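Local coordinates for MobB protein homolog (Geobacillus stearothermophilus, PDB 1XJC) that is of uncharacterised function but, as a MobB homolog of the P-loop NTPase clan, probably binds a nucleotide and assists molybdopterin guanine dinucleotide synthesis, at residues N5-V10 against E22-A27; P147-A152 against I158-N163. All coordinates share one frame; numbering follows the deposited sequence.

In the fold
Both contacts set a helix against the same six-stranded parallel sheet. Contact 1 joins strand 6-10, inside the sheet, to helix 17-30; contact 2, later in the chain, joins strand 148-150, at one edge of the sheet, to helix 154-166. Their centres lie about 11 Å apart, and strands 112-116 and 131-136 separate the two strands. The helices meet directly: Ala27 CB packs 3.6 Å from Ile158 CG2, and Trp24 NE1 lies 3.8 Å from the selenium (SE) of Met162. Since Trp24 and Leu161 both touch Val113, the two helices cover adjoining parts of one sheet face. The closing strand-helix unit is thus packed against the opening strand-loop-helix, which probably carries the P-loop of this NTPase-like fold.

Contact 1: N5-V10 against E22-A27; sequences NVWQVV and EKWVAA
Val9 and Trp24 are the nearest CA pair across the two segments, 10.3 Å apart, a helix-on-sheet spacing filled by side chains. Strand 6-10 and helix 17-30 form the opening strand-loop-helix of a P-loop NTPase fold; the residues from Gly11 to Thr18, which run into the start of the helix, have the spacing of a Walker A P-loop and probably form one, and the Val9 side chain touches them. Trp24 reaches from the helix to two strand residues. Its CG stands anti to the backbone N (chi1 -162°), which sends the six-membered ring out toward Trp7 and Val9. The edge of that ring is presented to the face of Trp7 in an offset edge-to-face pair: the centroid of its six-membered ring is 5.6 Å from that of the Trp7 five-membered ring, with the planes at 68°. Trp24 CH2 lies at the centre of the touch, 3.7 Å from Trp7 CE3 and 3.8 Å from Trp7 CB, while Trp24 CZ2 stands over the Trp7 face, displaced toward its rim. Farther along the strand, Val9 CG2 meets the Trp24 edge near the ring plane, 4.1 Å from CZ3. All three residues are buried, and Trp24 also packs on Leu101 and Val113 of nearby strands and on Val165 of helix 154-166. An alanine in place of Trp24 would remove the whole indole, and is likely to leave the face of Trp7 and the methyl CG2 of Val9 without their helix partner, opening a gap between helix and sheet. Apart from this packing, the Trp7 indole makes a weak polar contact: Asn5, whose ND2 donates to Val165 O, places its OD1 in the indole plane, where Trp7 NE1 gives it a bent hydrogen bond of 3.1 Å (131° at the hydrogen).

Contact 2: P147-A152 against I158-N163; sequences PVFSLA and IPWLMN
One face of the Trp160 indole receives the far end of the Phe149 ring: Phe149 CZ stands 3.7 Å above the plane, offset toward the rim, and is 3.8 Å from Trp160 CG. At the indole's edge, in plane, lies Leu161 CG from the same helix, and Pro147 approaches obliquely, its CG 3.8 Å from Trp160 CZ2 and 4.0 Å from CH2. The two aromatic planes meet at 56° with a centroid separation of 5.3 Å (Phe149 ring to Trp160 five-membered ring), an oblique arrangement. Trp160 holds CG anti to its own N (chi1 -174°), which carries the indole off the helix and across to both strand-side partners. These contacts tie the edge strand 148-150 of the parallel sheet, and Pro147 just before it, to the helix 154-166 that follows; Phe149 also packs on Glu156 and Tyr157 in the first turn of that helix. The turn between strand and helix has its own polar support. Ser150 OG accepts from Ala152 N at 3.0 Å with an N-H...O angle of 148°, forming an ST turn, and Tyr157 OH is hydrogen-bonded to Leu151 O. Just before Trp160 the helix is kinked at Pro159, whose ring N has no hydrogen to give to the preceding turn.

Contact 1: N5-V10 against E22-A27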
loop_
_atom_site.group_PDB
_atom_site.type_symbol
_atom_site.label_atom_id
_atom_site.label_comp_id
_atom_site.label_asym_id
_atom_site.label_seq_id
_atom_site.Cartn_x
_atom_site.Cartn_y
_atom_site.Cartn_z
ATOM N N ASN A 5 9.840 -4.591 -5.082
ATOM C CA ASN A 5 8.669 -4.111 -5.788
ATOM C C ASN A 5 7.753 -3.509 -4.713
ATOM O O ASN A 5 6.917 -4.202 -4.144
ATOM C CB ASN A 5 7.980 -5.282 -6.488
ATOM C CG ASN A 5 7.285 -4.865 -7.752
ATOM O OD1 ASN A 5 6.662 -3.804 -7.804
ATOM N ND2 ASN A 5 7.371 -5.701 -8.782
ATOM N N VAL A 6 7.925 -2.220 -4.443
ATOM C CA VAL A 6 7.150 -1.522 -3.413
ATOM C C VAL A 6 6.016 -0.693 -3.995
ATOM O O VAL A 6 6.238 0.086 -4.907
ATOM C CB VAL A 6 8.051 -0.549 -2.617
ATOM C CG1 VAL A 6 7.238 0.137 -1.500
ATOM C CG2 VAL A 6 9.262 -1.307 -2.048
ATOM N N TRP A 7 4.807 -0.857 -3.460
ATOM C CA TRP A 7 3.657 -0.082 -3.915
ATOM C C TRP A 7 2.963 0.551 -2.717
ATOM O O TRP A 7 2.873 -0.057 -1.658
ATOM C CB TRP A 7 2.644 -0.962 -4.659
ATOM C CG TRP A 7 3.040 -1.266 -6.075
ATOM C CD1 TRP A 7 4.045 -2.088 -6.486
ATOM C CD2 TRP A 7 2.439 -0.730 -7.263
ATOM N NE1 TRP A 7 4.113 -2.097 -7.864
ATOM C CE2 TRP A 7 3.138 -1.272 -8.365
ATOM C CE3 TRP A 7 1.380 0.156 -7.499
ATOM C CZ2 TRP A 7 2.810 -0.957 -9.694
ATOM C CZ3 TRP A 7 1.050 0.474 -8.819
ATOM C CH2 TRP A 7 1.767 -0.083 -9.900
ATOM N N GLN A 8 2.451 1.763 -2.895
ATOM C CA GLN A 8 1.776 2.439 -1.810
ATOM C C GLN A 8 0.273 2.554 -2.006
ATOM O O GLN A 8 -0.235 2.645 -3.130
ATOM C CB GLN A 8 2.345 3.837 -1.630
ATOM C CG GLN A 8 3.739 3.884 -1.060
ATOM C CD GLN A 8 4.273 5.291 -1.009
ATOM O OE1 GLN A 8 3.842 6.106 -0.177
ATOM N NE2 GLN A 8 5.205 5.603 -1.905
ATOM N N VAL A 9 -0.432 2.559 -0.886
ATOM C CA VAL A 9 -1.875 2.708 -0.874
ATOM C C VAL A 9 -2.087 3.933 0.003
ATOM O O VAL A 9 -1.753 3.920 1.193
ATOM C CB VAL A 9 -2.562 1.468 -0.262
ATOM C CG1 VAL A 9 -4.061 1.761 -0.033
ATOM C CG2 VAL A 9 -2.387 0.260 -1.203
ATOM N N VAL A 10 -2.594 5.011 -0.589
ATOM C CA VAL A 10 -2.815 6.246 0.162
ATOM C C VAL A 10 -4.271 6.708 0.128
ATOM O O VAL A 10 -4.984 6.503 -0.867
ATOM C CB VAL A 10 -1.916 7.396 -0.374
ATOM C CG1 VAL A 10 -0.449 7.009 -0.228
ATOM C CG2 VAL A 10 -2.239 7.682 -1.850
ATOM N N GLU A 22 -6.433 -5.555 1.970
ATOM C CA GLU A 22 -6.822 -6.935 2.214
ATOM C C GLU A 22 -6.939 -7.773 0.957
ATOM O O GLU A 22 -6.401 -8.880 0.882
ATOM C CB GLU A 22 -8.140 -6.980 3.001
ATOM C CG GLU A 22 -7.892 -6.986 4.507
ATOM C CD GLU A 22 -9.170 -6.964 5.346
ATOM O OE1 GLU A 22 -10.171 -7.619 4.957
ATOM O OE2 GLU A 22 -9.145 -6.301 6.409
ATOM N N LYS A 23 -7.637 -7.245 -0.037
ATOM C CA LYS A 23 -7.828 -7.987 -1.269
ATOM C C LYS A 23 -6.549 -8.125 -2.065
ATOM O O LYS A 23 -6.304 -9.167 -2.668
ATOM C CB LYS A 23 -8.904 -7.306 -2.123
ATOM C CG LYS A 23 -10.295 -7.418 -1.517
ATOM C CD LYS A 23 -11.315 -6.662 -2.355
ATOM C CE LYS A 23 -12.676 -6.696 -1.682
ATOM N NZ LYS A 23 -13.108 -8.113 -1.472
ATOM N N TRP A 24 -5.730 -7.078 -2.073
ATOM C CA TRP A 24 -4.484 -7.112 -2.831
ATOM C C TRP A 24 -3.533 -8.114 -2.176
ATOM O O TRP A 24 -2.949 -8.943 -2.862
ATOM C CB TRP A 24 -3.853 -5.715 -2.866
ATOM C CG TRP A 24 -2.829 -5.521 -3.946
ATOM C CD1 TRP A 24 -2.286 -6.478 -4.760
ATOM C CD2 TRP A 24 -2.241 -4.278 -4.342
ATOM N NE1 TRP A 24 -1.401 -5.905 -5.637
ATOM C CE2 TRP A 24 -1.351 -4.556 -5.403
ATOM C CE3 TRP A 24 -2.380 -2.950 -3.903
ATOM C CZ2 TRP A 24 -0.598 -3.554 -6.035
ATOM C CZ3 TRP A 24 -1.629 -1.953 -4.533
ATOM C CH2 TRP A 24 -0.752 -2.262 -5.585
ATOM N N VAL A 25 -3.371 -8.040 -0.853
ATOM C CA VAL A 25 -2.503 -9.000 -0.158
ATOM C C VAL A 25 -2.978 -10.440 -0.432
ATOM O O VAL A 25 -2.169 -11.310 -0.750
ATOM C CB VAL A 25 -2.475 -8.752 1.399
ATOM C CG1 VAL A 25 -1.893 -9.958 2.109
ATOM C CG2 VAL A 25 -1.636 -7.507 1.738
ATOM N N ALA A 26 -4.285 -10.687 -0.331
ATOM C CA ALA A 26 -4.835 -12.029 -0.563
ATOM C C ALA A 26 -4.546 -12.572 -1.973
ATOM O O ALA A 26 -4.197 -13.748 -2.135
ATOM C CB ALA A 26 -6.385 -12.037 -0.299
ATOM N N ALA A 27 -4.685 -11.725 -2.992
ATOM C CA ALA A 27 -4.429 -12.169 -4.361
ATOM C C ALA A 27 -2.944 -12.482 -4.486
ATOM O O ALA A 27 -2.566 -13.491 -5.084
ATOM C CB ALA A 27 -4.825 -11.078 -5.371
#

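Contact 2: P147-A152 against I158-N163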
loop_
_atom_site.group_PDB
_atom_site.type_symbol
_atom_site.label_atom_id
_atom_site.label_comp_id
_atom_site.label_asym_id
_atom_site.label_seq_id
_atom_site.Cartn_x
_atom_site.Cartn_y
_atom_site.Cartn_z
ATOM N N PRO A 147 -6.181 5.742 -14.580
ATOM C CA PRO A 147 -7.449 5.015 -14.596
ATOM C C PRO A 147 -8.131 5.178 -13.237
ATOM O O PRO A 147 -7.460 5.288 -12.199
ATOM C CB PRO A 147 -7.028 3.569 -14.875
ATOM C CG PRO A 147 -5.612 3.506 -14.391
ATOM C CD PRO A 147 -5.042 4.837 -14.817
ATOM N N VAL A 148 -9.458 5.234 -13.256
ATOM C CA VAL A 148 -10.237 5.377 -12.035
ATOM C C VAL A 148 -11.187 4.184 -11.981
ATOM O O VAL A 148 -11.853 3.865 -12.984
ATOM C CB VAL A 148 -11.087 6.682 -12.028
ATOM C CG1 VAL A 148 -11.880 6.793 -10.704
ATOM C CG2 VAL A 148 -10.181 7.904 -12.238
ATOM N N PHE A 149 -11.240 3.526 -10.824
ATOM C CA PHE A 149 -12.116 2.370 -10.630
ATOM C C PHE A 149 -13.030 2.653 -9.431
ATOM O O PHE A 149 -12.734 3.485 -8.560
ATOM C CB PHE A 149 -11.322 1.091 -10.279
ATOM C CG PHE A 149 -10.268 0.681 -11.288
ATOM C CD1 PHE A 149 -10.563 -0.233 -12.304
ATOM C CD2 PHE A 149 -8.954 1.162 -11.177
ATOM C CE1 PHE A 149 -9.572 -0.669 -13.188
ATOM C CE2 PHE A 149 -7.953 0.737 -12.055
ATOM C CZ PHE A 149 -8.255 -0.179 -13.062
ATOM N N SER A 150 -14.138 1.940 -9.379
ATOM C CA SER A 150 -15.038 2.047 -8.252
ATOM C C SER A 150 -14.455 1.103 -7.201
ATOM O O SER A 150 -13.920 0.034 -7.532
ATOM C CB SER A 150 -16.441 1.553 -8.633
ATOM O OG SER A 150 -17.156 1.155 -7.470
ATOM N N LEU A 151 -14.556 1.497 -5.936
ATOM C CA LEU A 151 -14.078 0.667 -4.829
ATOM C C LEU A 151 -14.786 -0.703 -4.837
ATOM O O LEU A 151 -14.241 -1.723 -4.376
ATOM C CB LEU A 151 -14.350 1.391 -3.501
ATOM C CG LEU A 151 -13.911 0.640 -2.245
ATOM C CD1 LEU A 151 -12.373 0.471 -2.294
ATOM C CD2 LEU A 151 -14.373 1.409 -0.982
ATOM N N ALA A 152 -15.997 -0.743 -5.385
ATOM C CA ALA A 152 -16.749 -1.999 -5.447
ATOM C C ALA A 152 -16.262 -2.918 -6.570
ATOM O O ALA A 152 -16.552 -4.114 -6.581
ATOM C CB ALA A 152 -18.249 -1.702 -5.655
ATOM N N ILE A 158 -8.103 -5.511 -8.971
ATOM C CA ILE A 158 -7.102 -6.423 -8.406
ATOM C C ILE A 158 -6.299 -7.078 -9.540
ATOM O O ILE A 158 -5.072 -7.023 -9.540
ATOM C CB ILE A 158 -7.764 -7.489 -7.499
ATOM C CG1 ILE A 158 -8.339 -6.804 -6.242
ATOM C CG2 ILE A 158 -6.744 -8.566 -7.114
ATOM C CD1 ILE A 158 -7.264 -6.092 -5.354
ATOM N N PRO A 159 -6.977 -7.687 -10.532
ATOM C CA PRO A 159 -6.184 -8.288 -11.615
ATOM C C PRO A 159 -5.357 -7.191 -12.323
ATOM O O PRO A 159 -4.220 -7.419 -12.751
ATOM C CB PRO A 159 -7.256 -8.904 -12.527
ATOM C CG PRO A 159 -8.313 -9.309 -11.544
ATOM C CD PRO A 159 -8.396 -8.082 -10.643
ATOM N N TRP A 160 -5.919 -5.993 -12.435
ATOM C CA TRP A 160 -5.184 -4.903 -13.088
ATOM C C TRP A 160 -3.897 -4.574 -12.303
ATOM O O TRP A 160 -2.789 -4.435 -12.879
ATOM C CB TRP A 160 -6.058 -3.654 -13.175
ATOM C CG TRP A 160 -5.423 -2.539 -13.949
ATOM C CD1 TRP A 160 -5.457 -2.355 -15.304
ATOM C CD2 TRP A 160 -4.619 -1.481 -13.421
ATOM N NE1 TRP A 160 -4.720 -1.249 -15.652
ATOM C CE2 TRP A 160 -4.192 -0.695 -14.514
ATOM C CE3 TRP A 160 -4.215 -1.121 -12.130
ATOM C CZ2 TRP A 160 -3.379 0.430 -14.355
ATOM C CZ3 TRP A 160 -3.407 -0.004 -11.971
ATOM C CH2 TRP A 160 -2.998 0.759 -13.080
ATOM N N LEU A 161 -4.043 -4.441 -10.991
ATOM C CA LEU A 161 -2.892 -4.122 -10.143
ATOM C C LEU A 161 -1.860 -5.247 -10.166
ATOM O O LEU A 161 -0.665 -4.981 -10.291
ATOM C CB LEU A 161 -3.340 -3.844 -8.703
ATOM C CG LEU A 161 -4.110 -2.541 -8.508
ATOM C CD1 LEU A 161 -4.704 -2.466 -7.106
ATOM C CD2 LEU A 161 -3.163 -1.377 -8.756
HETATM N N MSE A 162 -2.312 -6.496 -10.057
HETATM C CA MSE A 162 -1.388 -7.626 -10.077
HETATM C C MSE A 162 -0.574 -7.591 -11.388
HETATM O O MSE A 162 0.647 -7.826 -11.397
HETATM C CB MSE A 162 -2.165 -8.941 -9.946
HETATM C CG MSE A 162 -2.808 -9.130 -8.565
HETATM SE SE MSE A 162 -1.455 -9.334 -7.158
HETATM C CE MSE A 162 -1.096 -11.233 -7.408
ATOM N N ASN A 163 -1.243 -7.266 -12.485
ATOM C CA ASN A 163 -0.554 -7.194 -13.764
ATOM C C ASN A 163 0.469 -6.055 -13.734
ATOM O O ASN A 163 1.577 -6.205 -14.259
ATOM C CB ASN A 163 -1.541 -6.979 -14.918
ATOM C CG ASN A 163 -0.841 -6.903 -16.270
ATOM O OD1 ASN A 163 -0.200 -7.863 -16.708
ATOM N ND2 ASN A 163 -0.950 -5.754 -16.933
#